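Local coordinates for protein serine-pyruvate aminotransferase (AgxT) (Sulfolobus solfataricus, PDB 3ZRP) that probably transfers amino groups from serine to pyruvate, and from alanine to glyoxylate, using pyridoxal 5'-phosphate as cofactor, at residues 260-263 against 269-272; 313-318 against 325-330; 334-339 against 354-359. All coordinates share one frame; numbering follows the deposited sequence. Where two conformers were deposited one is given.

Interaction 1 (260-263 against 269-272)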
ATOM      1  N   GLU A 260      -6.218 -23.103   3.242  1.00 29.90           N
ATOM      2  CA  GLU A 260      -7.046 -23.913   4.137  0.60 35.79           C
ATOM      3  C   GLU A 260      -7.442 -25.228   3.459  1.00 34.82           C
ATOM      4  O   GLU A 260      -7.458 -26.272   4.099  1.00 38.41           O
ATOM      5  CB  GLU A 260      -8.272 -23.149   4.656  0.60 37.88           C
ATOM      6  CG  GLU A 260      -9.016 -23.915   5.783  0.60 46.75           C
ATOM      7  CD  GLU A 260      -9.464 -23.034   6.954  0.60 52.51           C
ATOM      8  OE1 GLU A 260      -9.272 -21.800   6.914  0.60 52.56           O
ATOM      9  OE2 GLU A 260     -10.003 -23.588   7.936  0.60 53.14           O
ATOM     10  N   LYS A 261      -7.719 -25.172   2.159  1.00 37.56           N
ATOM     11  CA  LYS A 261      -8.013 -26.383   1.377  1.00 37.57           C
ATOM     12  C   LYS A 261      -6.855 -27.401   1.409  1.00 43.13           C
ATOM     13  O   LYS A 261      -7.092 -28.588   1.672  1.00 43.14           O
ATOM     14  CB  LYS A 261      -8.409 -26.027  -0.053  1.00 37.85           C
ATOM     15  CG  LYS A 261      -8.718 -27.215  -0.948  1.00 43.68           C
ATOM     16  CD  LYS A 261      -9.247 -26.753  -2.285  1.00 57.77           C
ATOM     17  CE  LYS A 261      -8.435 -27.374  -3.396  1.00 62.49           C
ATOM     18  NZ  LYS A 261      -9.346 -28.035  -4.355  1.00 62.05           N
ATOM     19  N   GLU A 262      -5.620 -26.950   1.167  1.00 36.18           N
ATOM     20  CA  GLU A 262      -4.455 -27.824   1.284  1.00 36.99           C
ATOM     21  C   GLU A 262      -4.238 -28.285   2.729  1.00 35.99           C
ATOM     22  O   GLU A 262      -3.859 -29.438   2.970  1.00 35.43           O
ATOM     23  CB  GLU A 262      -3.185 -27.148   0.731  1.00 37.41           C
ATOM     24  CG  GLU A 262      -1.893 -27.915   1.063  1.00 36.21           C
ATOM     25  CD  GLU A 262      -0.669 -27.397   0.355  1.00 36.68           C
ATOM     26  OE1 GLU A 262      -0.596 -26.190   0.092  1.00 36.48           O
ATOM     27  OE2 GLU A 262       0.244 -28.202   0.081  1.00 39.53           O
ATOM     28  N   GLY A 263      -4.497 -27.383   3.677  1.00 33.48           N
ATOM     29  CA  GLY A 263      -4.232 -27.612   5.084  1.00 32.18           C
ATOM     30  C   GLY A 263      -2.849 -27.102   5.429  1.00 36.21           C
ATOM     31  O   GLY A 263      -1.871 -27.422   4.741  1.00 33.43           O
ATOM     32  N   LYS A 269       4.688 -29.321   5.575  1.00 31.70           N
ATOM     33  CA  LYS A 269       5.356 -30.561   5.166  0.60 31.71           C
ATOM     34  C   LYS A 269       5.856 -30.498   3.734  1.00 31.83           C
ATOM     35  O   LYS A 269       6.993 -30.918   3.450  1.00 30.01           O
ATOM     36  CB  LYS A 269       4.429 -31.769   5.372  0.60 36.18           C
ATOM     37  CG  LYS A 269       4.308 -32.180   6.824  0.60 39.77           C
ATOM     38  CD  LYS A 269       3.262 -33.258   7.024  0.60 47.01           C
ATOM     39  CE  LYS A 269       2.951 -33.452   8.507  0.60 48.89           C
ATOM     40  NZ  LYS A 269       1.567 -33.977   8.716  0.60 50.64           N
ATOM     41  N   ARG A 270       5.029 -29.950   2.834  1.00 31.60           N
ATOM     42  CA  ARG A 270       5.456 -29.739   1.426  1.00 27.96           C
ATOM     43  C   ARG A 270       6.690 -28.847   1.318  1.00 28.63           C
ATOM     44  O   ARG A 270       7.611 -29.184   0.575  1.00 30.05           O
ATOM     45  CB  ARG A 270       4.310 -29.214   0.532  1.00 27.99           C
ATOM     46  CG  ARG A 270       4.763 -28.785  -0.902  1.00 28.58           C
ATOM     47  CD  ARG A 270       3.539 -28.504  -1.806  1.00 28.02           C
ATOM     48  NE  ARG A 270       2.640 -27.499  -1.225  1.00 28.41           N
ATOM     49  CZ  ARG A 270       2.850 -26.186  -1.275  1.00 30.53           C
ATOM     50  NH1 ARG A 270       3.924 -25.699  -1.882  1.00 30.38           N
ATOM     51  NH2 ARG A 270       1.988 -25.355  -0.712  1.00 30.33           N
ATOM     52  N   HIS A 271       6.699 -27.700   2.015  1.00 26.66           N
ATOM     53  CA  HIS A 271       7.889 -26.849   2.052  1.00 26.92           C
ATOM     54  C   HIS A 271       9.115 -27.584   2.610  1.00 25.34           C
ATOM     55  O   HIS A 271      10.201 -27.470   2.064  1.00 28.39           O
ATOM     56  CB  HIS A 271       7.625 -25.554   2.865  1.00 27.58           C
ATOM     57  CG  HIS A 271       6.781 -24.559   2.132  1.00 26.95           C
ATOM     58  ND1 HIS A 271       5.409 -24.617   2.124  1.00 24.65           N
ATOM     59  CD2 HIS A 271       7.116 -23.502   1.346  1.00 28.99           C
ATOM     60  CE1 HIS A 271       4.925 -23.631   1.381  1.00 28.70           C
ATOM     61  NE2 HIS A 271       5.941 -22.932   0.907  1.00 25.77           N
ATOM     62  N   THR A 272       8.928 -28.338   3.691  1.00 28.96           N
ATOM     63  CA  THR A 272      10.043 -29.117   4.269  1.00 30.41           C
ATOM     64  C   THR A 272      10.612 -30.109   3.242  1.00 32.31           C
ATOM     65  O   THR A 272      11.831 -30.193   3.064  1.00 29.29           O
ATOM     66  CB  THR A 272       9.615 -29.885   5.527  1.00 32.23           C
ATOM     67  OG1 THR A 272       9.014 -28.987   6.471  1.00 31.34           O
ATOM     68  CG2 THR A 272      10.815 -30.592   6.181  1.00 36.16           C
TER
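The carboxylate of Glu262 lies at the edge of the Arg270 guanidinium group, close to its plane, and the two flat groups are nearly coplanar, 14° apart. Arg270 grips side-on: NE donates to Glu262 OE2 over 2.8 Å, almost straight at 173°, and NH2 donates to Glu262 OE1, also at 2.8 Å. Two nitrogens meet two oxygens, a bidentate salt bridge in which each oxygen uses its syn lone pair. Glu262 reaches out as an extended chain from the last turn of helix 246-262, whereas the Arg270 chain bends at chi3 (56°), turning its NE edge to the acid. Gly263, with positive phi, follows the first helix and sits at the N-cap position of helix 264-284; the bridge spans this corner. Arg270 also donates through NH1 to Val344 O and through NH2 to Gly342 O, while Glu262 OE1 has a second salt-bridge partner in Arg267. A methionine in place of Arg270 would probably cost Glu262 its two-point grip, leaving its carboxylate to lean on Arg267, and the carbonyls of Gly342 and Val344 without this donor. With two arginines at hand, the Glu262 carboxylate is likely to stay ionised, and the fixed guanidinium ties the helical corner to the 342-344 loop.

Interaction 2 (313-318 against 325-330); sequences KVLAGT and FAPGVH
Leu315 CG stands anti to its carbonyl carbon (chi1 -75°), and the chain beyond it spreads the two methyls over the start of the strand: CD1 lies 3.6 Å from Pro327 CB, and CD2 lies 3.8 Å from Phe325 CB. Thr318 has chi1 at 56°, which sets OG1 between backbone N and carbonyl carbon and swings CG2 anti to that carbon. Its CG2 then meets the Phe325 ring at the edge, in the ring plane, 3.6 Å from CE2; OG1 approaches CD2 obliquely. One water stitches the backbones together: it donates to Leu315 O at 2.7 Å, accepts from Phe325 N at 3.0 Å and hydrogen-bonds Thr318 OG1 at 2.7 Å. The amide of Phe325, just before the short strand, is thus satisfied through solvent held against the helix. Beyond the two segments, the Phe325 ring meets that of Phe336, their planes about 50° apart, and touches Ile356 of helix 346-363. Helix 311-319 thereby packs beside edge strand 326-327 of a three-stranded antiparallel sheet. A small sheet with helices against it is characteristic of the C-terminal domain of fold-type I aminotransferases, to which the class-V family belongs.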
ATOM      1  N   LYS A 313      25.903 -13.608 -14.059  1.00 51.35           N
ATOM      2  CA  LYS A 313      25.901 -14.495 -15.221  1.00 52.25           C
ATOM      3  C   LYS A 313      25.028 -15.712 -14.963  1.00 47.81           C
ATOM      4  O   LYS A 313      24.274 -16.136 -15.837  1.00 44.70           O
ATOM      5  CB  LYS A 313      27.324 -14.922 -15.599  1.00 59.24           C
ATOM      6  CG  LYS A 313      28.138 -13.831 -16.291  1.00 58.26           C
ATOM      7  CD  LYS A 313      29.426 -14.398 -16.894  1.00 65.47           C
ATOM      8  CE  LYS A 313      30.239 -13.328 -17.619  1.00 66.48           C
ATOM      9  NZ  LYS A 313      30.841 -12.345 -16.674  1.00 71.48           N
ATOM     10  N   VAL A 314      25.113 -16.254 -13.751  1.00 48.96           N
ATOM     11  CA  VAL A 314      24.264 -17.382 -13.354  1.00 51.64           C
ATOM     12  C   VAL A 314      22.783 -16.996 -13.427  1.00 54.97           C
ATOM     13  O   VAL A 314      21.977 -17.756 -13.970  1.00 55.96           O
ATOM     14  CB  VAL A 314      24.648 -17.948 -11.961  1.00 49.20           C
ATOM     15  CG1 VAL A 314      23.649 -19.005 -11.494  1.00 48.85           C
ATOM     16  CG2 VAL A 314      26.047 -18.539 -12.008  1.00 52.42           C
ATOM     17  N   LEU A 315      22.442 -15.808 -12.926  1.00 54.28           N
ATOM     18  CA  LEU A 315      21.053 -15.323 -12.948  1.00 49.95           C
ATOM     19  C   LEU A 315      20.528 -15.116 -14.369  1.00 57.68           C
ATOM     20  O   LEU A 315      19.392 -15.487 -14.676  1.00 54.75           O
ATOM     21  CB  LEU A 315      20.898 -14.024 -12.145  1.00 50.99           C
ATOM     22  CG  LEU A 315      20.902 -14.018 -10.605  1.00 55.24           C
ATOM     23  CD1 LEU A 315      20.504 -12.645 -10.121  1.00 59.33           C
ATOM     24  CD2 LEU A 315      19.999 -15.073  -9.991  1.00 54.57           C
ATOM     25  N   ALA A 316      21.358 -14.522 -15.225  1.00 61.71           N
ATOM     26  CA  ALA A 316      20.990 -14.265 -16.620  1.00 60.61           C
ATOM     27  C   ALA A 316      20.851 -15.570 -17.403  1.00 60.25           C
ATOM     28  O   ALA A 316      19.933 -15.725 -18.208  1.00 68.83           O
ATOM     29  CB  ALA A 316      22.005 -13.340 -17.277  1.00 55.10           C
ATOM     30  N   GLY A 317      21.757 -16.510 -17.136  1.00 64.48           N
ATOM     31  CA  GLY A 317      21.787 -17.808 -17.810  1.00 70.84           C
ATOM     32  C   GLY A 317      20.684 -18.780 -17.424  1.00 71.44           C
ATOM     33  O   GLY A 317      20.289 -19.620 -18.236  1.00 66.55           O
ATOM     34  N   THR A 318      20.195 -18.684 -16.187  1.00 72.67           N
ATOM     35  CA  THR A 318      19.122 -19.569 -15.718  1.00 67.73           C
ATOM     36  C   THR A 318      17.760 -19.163 -16.265  1.00 69.11           C
ATOM     37  O   THR A 318      16.934 -20.038 -16.553  1.00 68.15           O
ATOM     38  CB  THR A 318      19.019 -19.657 -14.177  1.00 57.23           C
ATOM     39  OG1 THR A 318      18.866 -18.342 -13.626  1.00 49.42           O
ATOM     40  CG2 THR A 318      20.241 -20.354 -13.588  1.00 58.78           C
ATOM     41  N   PHE A 325      15.952 -17.027 -10.495  1.00 63.02           N
ATOM     42  CA  PHE A 325      16.351 -17.050  -9.076  1.00 48.45           C
ATOM     43  C   PHE A 325      16.503 -15.607  -8.556  1.00 44.80           C
ATOM     44  O   PHE A 325      16.066 -14.678  -9.223  1.00 46.46           O
ATOM     45  CB  PHE A 325      17.658 -17.829  -8.939  1.00 43.49           C
ATOM     46  CG  PHE A 325      17.553 -19.282  -9.338  1.00 37.22           C
ATOM     47  CD1 PHE A 325      16.747 -20.168  -8.610  1.00 39.78           C
ATOM     48  CD2 PHE A 325      18.275 -19.778 -10.422  1.00 39.47           C
ATOM     49  CE1 PHE A 325      16.655 -21.507  -8.963  1.00 40.82           C
ATOM     50  CE2 PHE A 325      18.189 -21.119 -10.774  1.00 36.23           C
ATOM     51  CZ  PHE A 325      17.382 -21.983 -10.052  1.00 40.63           C
ATOM     52  N   ALA A 326      17.102 -15.417  -7.379  1.00 37.25           N
ATOM     53  CA  ALA A 326      17.384 -14.078  -6.852  1.00 38.17           C
ATOM     54  C   ALA A 326      18.877 -13.857  -6.598  1.00 38.95           C
ATOM     55  O   ALA A 326      19.606 -14.816  -6.314  1.00 38.26           O
ATOM     56  CB  ALA A 326      16.542 -13.780  -5.572  1.00 36.60           C
ATOM     57  N   PRO A 327      19.351 -12.597  -6.705  1.00 36.70           N
ATOM     58  CA  PRO A 327      20.762 -12.341  -6.429  1.00 39.07           C
ATOM     59  C   PRO A 327      21.091 -12.424  -4.939  1.00 39.53           C
ATOM     60  O   PRO A 327      20.194 -12.366  -4.109  1.00 38.93           O
ATOM     61  CB  PRO A 327      20.977 -10.911  -6.945  1.00 37.84           C
ATOM     62  CG  PRO A 327      19.647 -10.276  -6.862  1.00 38.22           C
ATOM     63  CD  PRO A 327      18.624 -11.361  -7.056  1.00 40.32           C
ATOM     64  N   GLY A 328      22.368 -12.584  -4.628  1.00 38.72           N
ATOM     65  CA  GLY A 328      22.853 -12.584  -3.254  1.00 41.48           C
ATOM     66  C   GLY A 328      23.165 -11.174  -2.796  1.00 44.65           C
ATOM     67  O   GLY A 328      23.679 -10.376  -3.570  1.00 46.42           O
ATOM     68  N   VAL A 329      22.855 -10.867  -1.540  1.00 45.06           N
ATOM     69  CA  VAL A 329      23.002  -9.498  -1.026  1.00 50.01           C
ATOM     70  C   VAL A 329      23.636  -9.472   0.364  1.00 51.74           C
ATOM     71  O   VAL A 329      23.034  -9.011   1.334  1.00 57.69           O
ATOM     72  CB  VAL A 329      21.643  -8.742  -1.011  1.00 51.64           C
ATOM     73  CG1 VAL A 329      21.307  -8.211  -2.406  1.00 53.47           C
ATOM     74  CG2 VAL A 329      20.505  -9.653  -0.443  1.00 54.20           C
ATOM     75  N   HIS A 330      24.856  -9.981   0.461  1.00 48.82           N
ATOM     76  CA  HIS A 330      25.556 -10.028   1.740  1.00 45.23           C
ATOM     77  C   HIS A 330      27.033  -9.909   1.433  1.00 47.95           C
ATOM     78  O   HIS A 330      27.571 -10.748   0.706  1.00 52.35           O
ATOM     79  CB  HIS A 330      25.252 -11.332   2.483  1.00 38.59           C
ATOM     80  CG  HIS A 330      25.660 -11.332   3.931  1.00 43.28           C
ATOM     81  ND1 HIS A 330      26.944 -11.051   4.347  1.00 35.71           N
ATOM     82  CD2 HIS A 330      24.958 -11.608   5.057  1.00 39.90           C
ATOM     83  CE1 HIS A 330      27.015 -11.148   5.662  1.00 39.22           C
ATOM     84  NE2 HIS A 330      25.823 -11.490   6.119  1.00 39.88           N
TER
HETATM   85  O   HOH W   1      17.482 -16.120 -12.872  1.00 51.62           O

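Interaction 3 (334-339 against 354-359); sequences KYFRIG and SVIERT
Strand 335-339 and helix 346-363 keep their backbones well apart, the nearest CA atoms, those of Ile338 and Ile356, being 10.1 Å from each other, and long side chains bridge the distance. Ile356 reaches out from the helix and meets two residues of the strand. Its CG1 is anti to the carbonyl carbon (chi1 -73°) and chi2 of 156° carries CD1 outward, until it meets Ile338 CD1 tip to tip at 3.6 Å. The same branch passes the far end of the Phe336 ring: CG1 lies 4.0 Å from CZ, and CD1 is 4.1 Å from that atom, in an oblique approach. Phe336 and Ile338, two residues apart on the strand, both send CB toward the helix, so Ile356 serves both. All three are buried, and the contact is wholly apolar. On the helix itself, Thr359 OG1 donates to Val355 O at 2.6 Å, tilted 31° from the carbonyl plane, while Thr359 N reaches that oxygen from the opposite face; the hydroxyl is thus spent on its own helix, and Val355 O accepts two bonds. Around this layer, Phe336 also touches Val314 of helix 311-319, and Ile338 packs on Ile278 and Leu282 of helix 264-284. Arg337, between them on the strand, donates through NE to Pro327 O and through NH1 to Thr138 O, which links the strand to a residue of the cofactor site. On both flanks the strand is hydrogen-bonded through its backbone, Phe336 to Val304 and Arg337 to Ala326. It is therefore the middle strand of the small antiparallel sheet, with helices layered on the face that Phe336 and Ile338 supply, a two-layer alpha/beta sandwich.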
ATOM      1  N   LYS A 334      29.744 -14.727  -1.837  1.00 41.85           N
ATOM      2  CA  LYS A 334      29.501 -14.642  -3.277  1.00 44.39           C
ATOM      3  C   LYS A 334      28.509 -15.760  -3.589  1.00 38.42           C
ATOM      4  O   LYS A 334      28.840 -16.949  -3.487  1.00 36.55           O
ATOM      5  CB  LYS A 334      30.804 -14.802  -4.074  1.00 50.12           C
ATOM      6  CG  LYS A 334      30.687 -14.484  -5.551  1.00 56.06           C
ATOM      7  CD  LYS A 334      32.049 -14.582  -6.226  1.00 64.05           C
ATOM      8  CE  LYS A 334      31.930 -14.720  -7.740  1.00 60.54           C
ATOM      9  NZ  LYS A 334      33.046 -15.521  -8.326  1.00 63.08           N
ATOM     10  N   TYR A 335      27.278 -15.381  -3.930  1.00 38.88           N
ATOM     11  CA  TYR A 335      26.183 -16.345  -3.991  1.00 34.20           C
ATOM     12  C   TYR A 335      24.965 -15.865  -4.772  1.00 34.54           C
ATOM     13  O   TYR A 335      24.856 -14.682  -5.120  1.00 35.16           O
ATOM     14  CB  TYR A 335      25.766 -16.765  -2.561  1.00 34.17           C
ATOM     15  CG  TYR A 335      24.992 -15.715  -1.754  1.00 32.22           C
ATOM     16  CD1 TYR A 335      25.558 -14.490  -1.437  1.00 31.59           C
ATOM     17  CD2 TYR A 335      23.689 -15.984  -1.290  1.00 33.55           C
ATOM     18  CE1 TYR A 335      24.857 -13.528  -0.675  1.00 33.65           C
ATOM     19  CE2 TYR A 335      22.981 -15.046  -0.522  1.00 33.60           C
ATOM     20  CZ  TYR A 335      23.572 -13.822  -0.223  1.00 35.96           C
ATOM     21  OH  TYR A 335      22.874 -12.886   0.498  1.00 42.00           O
ATOM     22  N   PHE A 336      24.059 -16.801  -5.055  1.00 34.16           N
ATOM     23  CA  PHE A 336      22.706 -16.469  -5.496  1.00 31.86           C
ATOM     24  C   PHE A 336      21.729 -17.189  -4.581  1.00 32.97           C
ATOM     25  O   PHE A 336      22.114 -18.064  -3.817  1.00 36.55           O
ATOM     26  CB  PHE A 336      22.479 -16.802  -6.997  1.00 32.03           C
ATOM     27  CG  PHE A 336      22.427 -18.278  -7.305  1.00 34.04           C
ATOM     28  CD1 PHE A 336      23.598 -19.002  -7.519  1.00 34.80           C
ATOM     29  CD2 PHE A 336      21.206 -18.949  -7.378  1.00 32.33           C
ATOM     30  CE1 PHE A 336      23.567 -20.374  -7.796  1.00 32.25           C
ATOM     31  CE2 PHE A 336      21.160 -20.328  -7.654  1.00 35.68           C
ATOM     32  CZ  PHE A 336      22.350 -21.039  -7.866  1.00 36.68           C
ATOM     33  N   ARG A 337      20.461 -16.815  -4.634  1.00 31.79           N
ATOM     34  CA  ARG A 337      19.466 -17.426  -3.773  1.00 31.92           C
ATOM     35  C   ARG A 337      18.381 -18.139  -4.547  1.00 32.20           C
ATOM     36  O   ARG A 337      17.935 -17.673  -5.601  1.00 37.16           O
ATOM     37  CB  ARG A 337      18.820 -16.371  -2.886  1.00 33.50           C
ATOM     38  CG  ARG A 337      19.749 -15.829  -1.809  1.00 36.29           C
ATOM     39  CD  ARG A 337      19.041 -14.706  -1.043  1.00 33.22           C
ATOM     40  NE  ARG A 337      18.913 -13.509  -1.872  1.00 31.44           N
ATOM     41  CZ  ARG A 337      18.119 -12.473  -1.603  1.00 37.14           C
ATOM     42  NH1 ARG A 337      17.351 -12.471  -0.520  1.00 30.33           N
ATOM     43  NH2 ARG A 337      18.104 -11.407  -2.404  1.00 31.51           N
ATOM     44  N   ILE A 338      17.933 -19.256  -3.985  1.00 33.72           N
ATOM     45  CA  ILE A 338      16.775 -19.961  -4.486  1.00 31.62           C
ATOM     46  C   ILE A 338      15.611 -19.692  -3.551  1.00 33.26           C
ATOM     47  O   ILE A 338      15.683 -19.983  -2.368  1.00 38.18           O
ATOM     48  CB  ILE A 338      17.017 -21.503  -4.575  1.00 29.36           C
ATOM     49  CG1 ILE A 338      18.308 -21.828  -5.336  1.00 31.08           C
ATOM     50  CG2 ILE A 338      15.821 -22.197  -5.240  1.00 31.50           C
ATOM     51  CD1 ILE A 338      18.720 -23.315  -5.207  1.00 32.13           C
ATOM     52  N   GLY A 339      14.531 -19.139  -4.089  1.00 30.02           N
ATOM     53  CA  GLY A 339      13.304 -18.995  -3.349  1.00 25.94           C
ATOM     54  C   GLY A 339      12.425 -20.174  -3.643  1.00 30.48           C
ATOM     55  O   GLY A 339      12.141 -20.443  -4.814  1.00 33.57           O
ATOM     56  N   SER A 354      18.182 -29.133 -12.094  1.00 35.93           N
ATOM     57  CA  SER A 354      18.517 -29.357 -13.500  0.60 39.06           C
ATOM     58  C   SER A 354      19.087 -28.090 -14.113  1.00 37.21           C
ATOM     59  O   SER A 354      20.151 -28.114 -14.740  1.00 42.62           O
ATOM     60  CB  SER A 354      17.292 -29.806 -14.295  0.60 40.52           C
ATOM     61  OG  SER A 354      17.625 -29.968 -15.660  0.60 40.52           O
ATOM     62  N   VAL A 355      18.377 -26.982 -13.918  1.00 37.64           N
ATOM     63  CA  VAL A 355      18.777 -25.682 -14.472  1.00 33.71           C
ATOM     64  C   VAL A 355      20.083 -25.214 -13.846  1.00 36.27           C
ATOM     65  O   VAL A 355      20.952 -24.670 -14.534  1.00 34.31           O
ATOM     66  CB  VAL A 355      17.656 -24.619 -14.310  1.00 37.07           C
ATOM     67  CG1 VAL A 355      18.103 -23.259 -14.771  1.00 39.41           C
ATOM     68  CG2 VAL A 355      16.428 -25.034 -15.104  1.00 43.13           C
ATOM     69  N   ILE A 356      20.230 -25.427 -12.542  1.00 36.40           N
ATOM     70  CA  ILE A 356      21.474 -25.040 -11.881  1.00 37.22           C
ATOM     71  C   ILE A 356      22.663 -25.826 -12.474  1.00 35.55           C
ATOM     72  O   ILE A 356      23.711 -25.240 -12.788  1.00 35.36           O
ATOM     73  CB  ILE A 356      21.370 -25.138 -10.348  1.00 35.43           C
ATOM     74  CG1 ILE A 356      20.502 -23.976  -9.827  1.00 33.42           C
ATOM     75  CG2 ILE A 356      22.759 -25.064  -9.706  1.00 34.44           C
ATOM     76  CD1 ILE A 356      19.855 -24.243  -8.480  1.00 35.43           C
ATOM     77  N   GLU A 357      22.478 -27.131 -12.651  1.00 38.19           N
ATOM     78  CA  GLU A 357      23.537 -27.975 -13.217  1.00 42.72           C
ATOM     79  C   GLU A 357      24.000 -27.482 -14.592  1.00 43.34           C
ATOM     80  O   GLU A 357      25.191 -27.220 -14.782  1.00 46.74           O
ATOM     81  CB  GLU A 357      23.126 -29.449 -13.249  1.00 44.48           C
ATOM     82  CG  GLU A 357      24.262 -30.382 -13.639  1.00 48.16           C
ATOM     83  CD  GLU A 357      24.030 -31.821 -13.231  1.00 52.36           C
ATOM     84  OE1 GLU A 357      23.315 -32.087 -12.240  1.00 60.66           O
ATOM     85  OE2 GLU A 357      24.588 -32.706 -13.912  1.00 63.31           O
ATOM     86  N   ARG A 358      23.067 -27.308 -15.530  1.00 41.77           N
ATOM     87  CA  ARG A 358      23.467 -26.923 -16.890  1.00 48.71           C
ATOM     88  C   ARG A 358      23.956 -25.479 -17.028  1.00 48.16           C
ATOM     89  O   ARG A 358      24.755 -25.161 -17.923  1.00 54.10           O
ATOM     90  CB  ARG A 358      22.416 -27.301 -17.942  1.00 50.97           C
ATOM     91  CG  ARG A 358      21.021 -26.816 -17.713  1.00 57.61           C
ATOM     92  CD  ARG A 358      20.087 -27.675 -18.534  1.00 63.49           C
ATOM     93  NE  ARG A 358      18.852 -26.977 -18.870  1.00 66.96           N
ATOM     94  CZ  ARG A 358      17.648 -27.302 -18.414  1.00 62.00           C
ATOM     95  NH1 ARG A 358      17.497 -28.331 -17.594  1.00 58.38           N
ATOM     96  NH2 ARG A 358      16.589 -26.596 -18.795  1.00 56.79           N
ATOM     97  N   THR A 359      23.523 -24.613 -16.119  1.00 42.20           N
ATOM     98  CA  THR A 359      24.000 -23.243 -16.125  1.00 42.26           C
ATOM     99  C   THR A 359      25.447 -23.167 -15.590  1.00 45.72           C
ATOM    100  O   THR A 359      26.300 -22.485 -16.176  1.00 47.20           O
ATOM    101  CB  THR A 359      23.046 -22.315 -15.351  1.00 40.33           C
ATOM    102  OG1 THR A 359      21.714 -22.507 -15.833  1.00 42.18           O
ATOM    103  CG2 THR A 359      23.437 -20.856 -15.522  1.00 42.89           C
TER

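Interactions 2 and 3 adjoin, their centres 7 Å apart: strands 326-327 and 335-339 are neighbours in one antiparallel sheet, and Ala326 O lies 2.7 Å from Arg337 N, a probable hydrogen bond. Helices 311-319 and 346-363 also meet, where Thr318 touches Val355 and Thr359. Interaction 1 stands apart, with centres 28 Å from interaction 2 and 25 Å from interaction 3, yet helix 264-284, which carries Arg270, also packs on Ile338. At interaction 2 the side chain of Ala326 is about 10 Å from pyridoxal 5'-phosphate and about 7 Å from that of Thr138, which binds it.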